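Local coordinates for protein thiosulfate sulfurtransferase (Pseudomonas aeruginosa, PDB 1YT8) that probably transfers sulfur from thiosulfate to cyanide as a thiosulfate sulfurtransferase with several rhodanese-like domains, a reaction linked to cyanide detoxification, at residues Arg127-Leu132 / Gly202-Leu207; Ala145-Leu150 / Arg188-Cys193. All blocks are in the same frame, centred on the assembly; numbering follows the deposited sequence.

Contact 1. Residues Arg127-Leu132 / Gly202-Leu207; sequences RHTPSL and GTQSLL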
loop_
_atom_site.group_PDB
_atom_site.type_symbol
_atom_site.label_atom_id
_atom_site.label_comp_id
_atom_site.label_asym_id
_atom_site.label_seq_id
_atom_site.Cartn_x
_atom_site.Cartn_y
_atom_site.Cartn_z
ATOM N N ARG A 127 0.624 25.568 0.726
ATOM C CA ARG A 127 -0.266 26.106 1.753
ATOM C C ARG A 127 0.426 26.505 3.050
ATOM O O ARG A 127 -0.212 27.045 3.959
ATOM C CB ARG A 127 -1.377 25.093 2.056
ATOM C CG ARG A 127 -2.257 24.753 0.855
ATOM C CD ARG A 127 -2.908 26.007 0.264
ATOM N NE ARG A 127 -3.711 26.720 1.251
ATOM C CZ ARG A 127 -4.831 26.248 1.795
ATOM N NH1 ARG A 127 -5.298 25.055 1.445
ATOM N NH2 ARG A 127 -5.481 26.965 2.702
ATOM N N HIS A 128 1.726 26.248 3.132
ATOM C CA HIS A 128 2.497 26.573 4.331
ATOM C C HIS A 128 1.835 25.957 5.562
ATOM O O HIS A 128 1.717 26.601 6.604
ATOM C CB HIS A 128 2.598 28.092 4.490
ATOM C CG HIS A 128 3.102 28.784 3.264
ATOM N ND1 HIS A 128 4.358 28.556 2.746
ATOM C CD2 HIS A 128 2.500 29.657 2.422
ATOM C CE1 HIS A 128 4.510 29.258 1.637
ATOM N NE2 HIS A 128 3.396 29.934 1.417
ATOM N N THR A 129 1.406 24.705 5.424
ATOM C CA THR A 129 0.753 23.974 6.509
ATOM C C THR A 129 1.550 24.132 7.803
ATOM O O THR A 129 2.734 23.793 7.860
ATOM C CB THR A 129 0.635 22.485 6.151
ATOM O OG1 THR A 129 0.099 22.363 4.827
ATOM C CG2 THR A 129 -0.284 21.764 7.134
ATOM N N PRO A 130 0.902 24.637 8.866
ATOM C CA PRO A 130 1.546 24.853 10.165
ATOM C C PRO A 130 2.172 23.608 10.772
ATOM O O PRO A 130 1.649 22.502 10.616
ATOM C CB PRO A 130 0.406 25.378 11.037
ATOM C CG PRO A 130 -0.535 25.988 10.057
ATOM C CD PRO A 130 -0.527 24.983 8.942
ATOM N N SER A 131 3.290 23.798 11.465
ATOM C CA SER A 131 3.973 22.696 12.130
ATOM C C SER A 131 4.655 23.171 13.411
ATOM O O SER A 131 4.959 24.361 13.574
ATOM C CB SER A 131 4.998 22.038 11.192
ATOM O OG SER A 131 6.082 22.900 10.894
ATOM N N LEU A 132 4.876 22.231 14.323
ATOM C CA LEU A 132 5.522 22.504 15.603
ATOM C C LEU A 132 6.716 21.578 15.750
ATOM O O LEU A 132 6.644 20.407 15.387
ATOM C CB LEU A 132 4.550 22.248 16.754
ATOM C CG LEU A 132 3.387 23.223 16.895
ATOM C CD1 LEU A 132 2.368 22.671 17.884
ATOM C CD2 LEU A 132 3.918 24.572 17.356
ATOM N N GLY A 202 -3.107 15.392 7.101
ATOM C CA GLY A 202 -4.083 15.436 8.174
ATOM C C GLY A 202 -4.308 16.842 8.703
ATOM O O GLY A 202 -5.442 17.251 8.951
ATOM N N THR A 203 -3.224 17.586 8.886
ATOM C CA THR A 203 -3.335 18.951 9.384
ATOM C C THR A 203 -4.067 19.814 8.364
ATOM O O THR A 203 -4.981 20.558 8.714
ATOM C CB THR A 203 -1.948 19.557 9.661
ATOM O OG1 THR A 203 -1.289 18.787 10.673
ATOM C CG2 THR A 203 -2.074 21.001 10.139
ATOM N N GLN A 204 -3.680 19.699 7.098
ATOM C CA GLN A 204 -4.317 20.498 6.063
ATOM C C GLN A 204 -5.775 20.078 5.859
ATOM O O GLN A 204 -6.607 20.898 5.478
ATOM C CB GLN A 204 -3.527 20.414 4.749
ATOM C CG GLN A 204 -3.916 21.516 3.748
ATOM C CD GLN A 204 -3.735 22.925 4.319
ATOM O OE1 GLN A 204 -4.634 23.767 4.228
ATOM N NE2 GLN A 204 -2.572 23.185 4.900
ATOM N N SER A 205 -6.091 18.809 6.118
ATOM C CA SER A 205 -7.474 18.339 5.984
ATOM C C SER A 205 -8.361 19.111 6.960
ATOM O O SER A 205 -9.447 19.579 6.605
ATOM C CB SER A 205 -7.592 16.845 6.318
ATOM O OG SER A 205 -6.986 16.030 5.336
ATOM N N LEU A 206 -7.888 19.228 8.197
ATOM C CA LEU A 206 -8.625 19.931 9.240
ATOM C C LEU A 206 -8.769 21.418 8.929
ATOM O O LEU A 206 -9.806 22.021 9.215
ATOM C CB LEU A 206 -7.934 19.730 10.597
ATOM C CG LEU A 206 -7.968 18.294 11.134
ATOM C CD1 LEU A 206 -7.111 18.192 12.389
ATOM C CD2 LEU A 206 -9.407 17.886 11.429
ATOM N N LEU A 207 -7.732 22.013 8.349
ATOM C CA LEU A 207 -7.783 23.426 7.999
ATOM C C LEU A 207 -8.755 23.628 6.846
ATOM O O LEU A 207 -9.562 24.555 6.866
ATOM C CB LEU A 207 -6.397 23.930 7.601
ATOM C CG LEU A 207 -5.381 23.952 8.743
ATOM C CD1 LEU A 207 -3.989 24.245 8.208
ATOM C CD2 LEU A 207 -5.813 25.000 9.761
#
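T129 and P130 pack on T203, Q204 and L207 where the link from helix 114-127 into the first strand of a rhodanese-like alpha/beta domain passes helix 197-208. The backbones come closest at T129 and Q204, with CA atoms 6.2 Å apart. T129 turns its methyl to the helix: its CG2 lies anti to the backbone N and meets T203 CG2 at 3.6 Å, the two side chains crossing at a slant. Beside this methyl pair the Q204 side chain, bent at chi2 (57°), puts its amide end between T129 and R127. R127 folds round at chi2 and chi3 and lays one face of its guanidinium over the end of Q204, the two side chains crossing at about a right angle; its NH1 is hydrogen-bonded to N208 OD1, just beyond 202-207. H128, with positive phi, turns the chain out of its helix, and from P130 on, backbone bonds of P130 and L132 to A217 bring the chain into the sheet beside strand 215-218. The T203 hydroxyl is hydrogen-bonded to the S199 carbonyl one turn earlier. One turn along the helix from T203, L207 CD1 touches the CD carbon of the P130 ring at 3.6 Å.

Contact 2. Residues Ala145-Leu150 / Arg188-Cys193; sequences AEAVIL and RVIVNC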
loop_
_atom_site.group_PDB
_atom_site.type_symbol
_atom_site.label_atom_id
_atom_site.label_comp_id
_atom_site.label_asym_id
_atom_site.label_seq_id
_atom_site.Cartn_x
_atom_site.Cartn_y
_atom_site.Cartn_z
ATOM N N ALA A 145 -0.495 21.726 28.668
ATOM C CA ALA A 145 -1.294 22.516 27.741
ATOM C C ALA A 145 -2.532 21.767 27.267
ATOM O O ALA A 145 -2.530 20.538 27.167
ATOM C CB ALA A 145 -0.447 22.910 26.540
ATOM N N GLU A 146 -3.589 22.519 26.976
ATOM C CA GLU A 146 -4.820 21.931 26.476
ATOM C C GLU A 146 -4.582 21.660 24.997
ATOM O O GLU A 146 -4.705 22.555 24.153
ATOM C CB GLU A 146 -5.995 22.895 26.640
ATOM C CG GLU A 146 -7.311 22.342 26.101
ATOM C CD GLU A 146 -8.475 23.276 26.357
ATOM O OE1 GLU A 146 -8.391 24.450 25.939
ATOM O OE2 GLU A 146 -9.477 22.841 26.973
ATOM N N ALA A 147 -4.219 20.420 24.696
ATOM C CA ALA A 147 -3.937 20.027 23.330
ATOM C C ALA A 147 -4.051 18.522 23.210
ATOM O O ALA A 147 -3.804 17.799 24.171
ATOM C CB ALA A 147 -2.525 20.463 22.944
ATOM N N VAL A 148 -4.436 18.055 22.032
ATOM C CA VAL A 148 -4.527 16.624 21.794
ATOM C C VAL A 148 -3.614 16.316 20.621
ATOM O O VAL A 148 -3.483 17.121 19.696
ATOM C CB VAL A 148 -5.976 16.169 21.477
ATOM C CG1 VAL A 148 -6.853 16.363 22.712
ATOM C CG2 VAL A 148 -6.536 16.937 20.292
ATOM N N ILE A 149 -2.944 15.172 20.686
ATOM C CA ILE A 149 -2.040 14.751 19.626
ATOM C C ILE A 149 -2.711 13.564 18.955
ATOM O O ILE A 149 -2.924 12.525 19.581
ATOM C CB ILE A 149 -0.663 14.341 20.197
ATOM C CG1 ILE A 149 -0.067 15.518 20.979
ATOM C CG2 ILE A 149 0.282 13.934 19.062
ATOM C CD1 ILE A 149 1.306 15.254 21.588
ATOM N N LEU A 150 -3.060 13.736 17.685
ATOM C CA LEU A 150 -3.742 12.694 16.926
ATOM C C LEU A 150 -2.794 12.050 15.922
ATOM O O LEU A 150 -2.193 12.735 15.092
ATOM C CB LEU A 150 -4.950 13.293 16.205
ATOM C CG LEU A 150 -5.821 14.203 17.086
ATOM C CD1 LEU A 150 -7.007 14.701 16.277
ATOM C CD2 LEU A 150 -6.300 13.453 18.322
ATOM N N ARG A 188 -5.745 22.902 21.283
ATOM C CA ARG A 188 -4.867 22.746 20.129
ATOM C C ARG A 188 -4.983 21.324 19.606
ATOM O O ARG A 188 -5.123 20.377 20.382
ATOM C CB ARG A 188 -3.405 22.986 20.510
ATOM C CG ARG A 188 -3.110 24.340 21.109
ATOM C CD ARG A 188 -1.613 24.599 21.128
ATOM N NE ARG A 188 -1.075 24.519 19.778
ATOM C CZ ARG A 188 -0.118 25.304 19.299
ATOM N NH1 ARG A 188 0.424 26.247 20.055
ATOM N NH2 ARG A 188 0.284 25.150 18.048
ATOM N N VAL A 189 -4.924 21.178 18.288
ATOM C CA VAL A 189 -4.974 19.865 17.667
ATOM C C VAL A 189 -3.662 19.709 16.917
ATOM O O VAL A 189 -3.321 20.521 16.051
ATOM C CB VAL A 189 -6.171 19.728 16.698
ATOM C CG1 VAL A 189 -6.083 18.406 15.929
ATOM C CG2 VAL A 189 -7.474 19.765 17.488
ATOM N N ILE A 190 -2.915 18.677 17.289
ATOM C CA ILE A 190 -1.622 18.382 16.689
ATOM C C ILE A 190 -1.722 17.017 16.016
ATOM O O ILE A 190 -2.148 16.048 16.641
ATOM C CB ILE A 190 -0.527 18.336 17.775
ATOM C CG1 ILE A 190 -0.446 19.694 18.480
ATOM C CG2 ILE A 190 0.815 17.969 17.154
ATOM C CD1 ILE A 190 0.424 19.695 19.726
ATOM N N VAL A 191 -1.348 16.945 14.741
ATOM C CA VAL A 191 -1.407 15.684 14.002
ATOM C C VAL A 191 0.004 15.165 13.732
ATOM O O VAL A 191 0.880 15.926 13.315
ATOM C CB VAL A 191 -2.131 15.855 12.634
ATOM C CG1 VAL A 191 -2.270 14.496 11.947
ATOM C CG2 VAL A 191 -3.512 16.499 12.830
ATOM N N ASN A 192 0.229 13.874 13.975
ATOM C CA ASN A 192 1.540 13.290 13.723
ATOM C C ASN A 192 1.427 11.990 12.947
ATOM O O ASN A 192 0.352 11.411 12.823
ATOM C CB ASN A 192 2.283 12.978 15.036
ATOM C CG ASN A 192 1.847 11.650 15.663
ATOM O OD1 ASN A 192 0.889 11.593 16.436
ATOM N ND2 ASN A 192 2.547 10.570 15.312
ATOM N N CYS A 193 2.557 11.561 12.406
ATOM C CA CYS A 193 2.665 10.285 11.728
ATOM C C CYS A 193 4.095 9.900 12.087
ATOM O O CYS A 193 4.631 10.432 13.067
ATOM C CB CYS A 193 2.425 10.398 10.209
ATOM S SG CYS A 193 3.720 11.106 9.185
#
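Two neighbouring parallel strands, 147-150 and 188-192, form this part of a rhodanese-like sheet, and the second leads directly to C193 of the sulfite pocket. Five backbone hydrogen bonds join them, beginning with R188 N to E146 O at 3.1 Å. V148 is bonded through both its backbone polar atoms: its N donates to R188 O and its O accepts from I190 N. L150 does likewise, with L150 N to I190 O at 2.7 Å, nearly straight at 167°, and N192 N to L150 O at 2.9 Å. The axes of the two short strands are 20° apart, as expected of a twisted sheet. In the five-stranded parallel sheet of this domain strand 188-192 is the middle one, between 215-218 and 147-151, and 167-168 lies beyond 147-151. On one face A147 CB touches R188 CB at 3.6 Å, with I149 and I190 following under helix 134-142. The other face carries V148, L150, V189 and V191: V148 and V189 lie side by side, and L150 CD1 leans across to V189 CG1 at 3.8 Å, with helix 174-181 covering L150 and V189. N192 closes the strand. Its chi1 of 82° lifts the amide toward strand 147-150, where OD1 touches I149 CG2 at 3.6 Å. Its ND2 hydrogen-bonds D151 and also C193 O at 3.1 Å, approaching from above that carbonyl plane, while C193 SG is covalently linked to the sulfite sulfur.

Contact 2 is largely buried within the sheet, on its middle strand and the neighbour of that strand, with the E146-R188 end nearer the surface. Contact 1 is partly buried, where the chain entering edge strand 131-132 meets the helix lying on the face of V189 and V191. Backbone hydrogen bonds give contact 2 its regular register; contact 1 is made by side chains, methyls and a proline ring with the R127 guanidinium over the Q204 end. Strand 188-192 runs through C193 into helix 197-208, which also joins the contacts in space: L206 CD1 packs on V189 CG1 at 3.7 Å, and T203 rests on V191. Along the chain, contact 2 is nested inside the loop closed by contact 1.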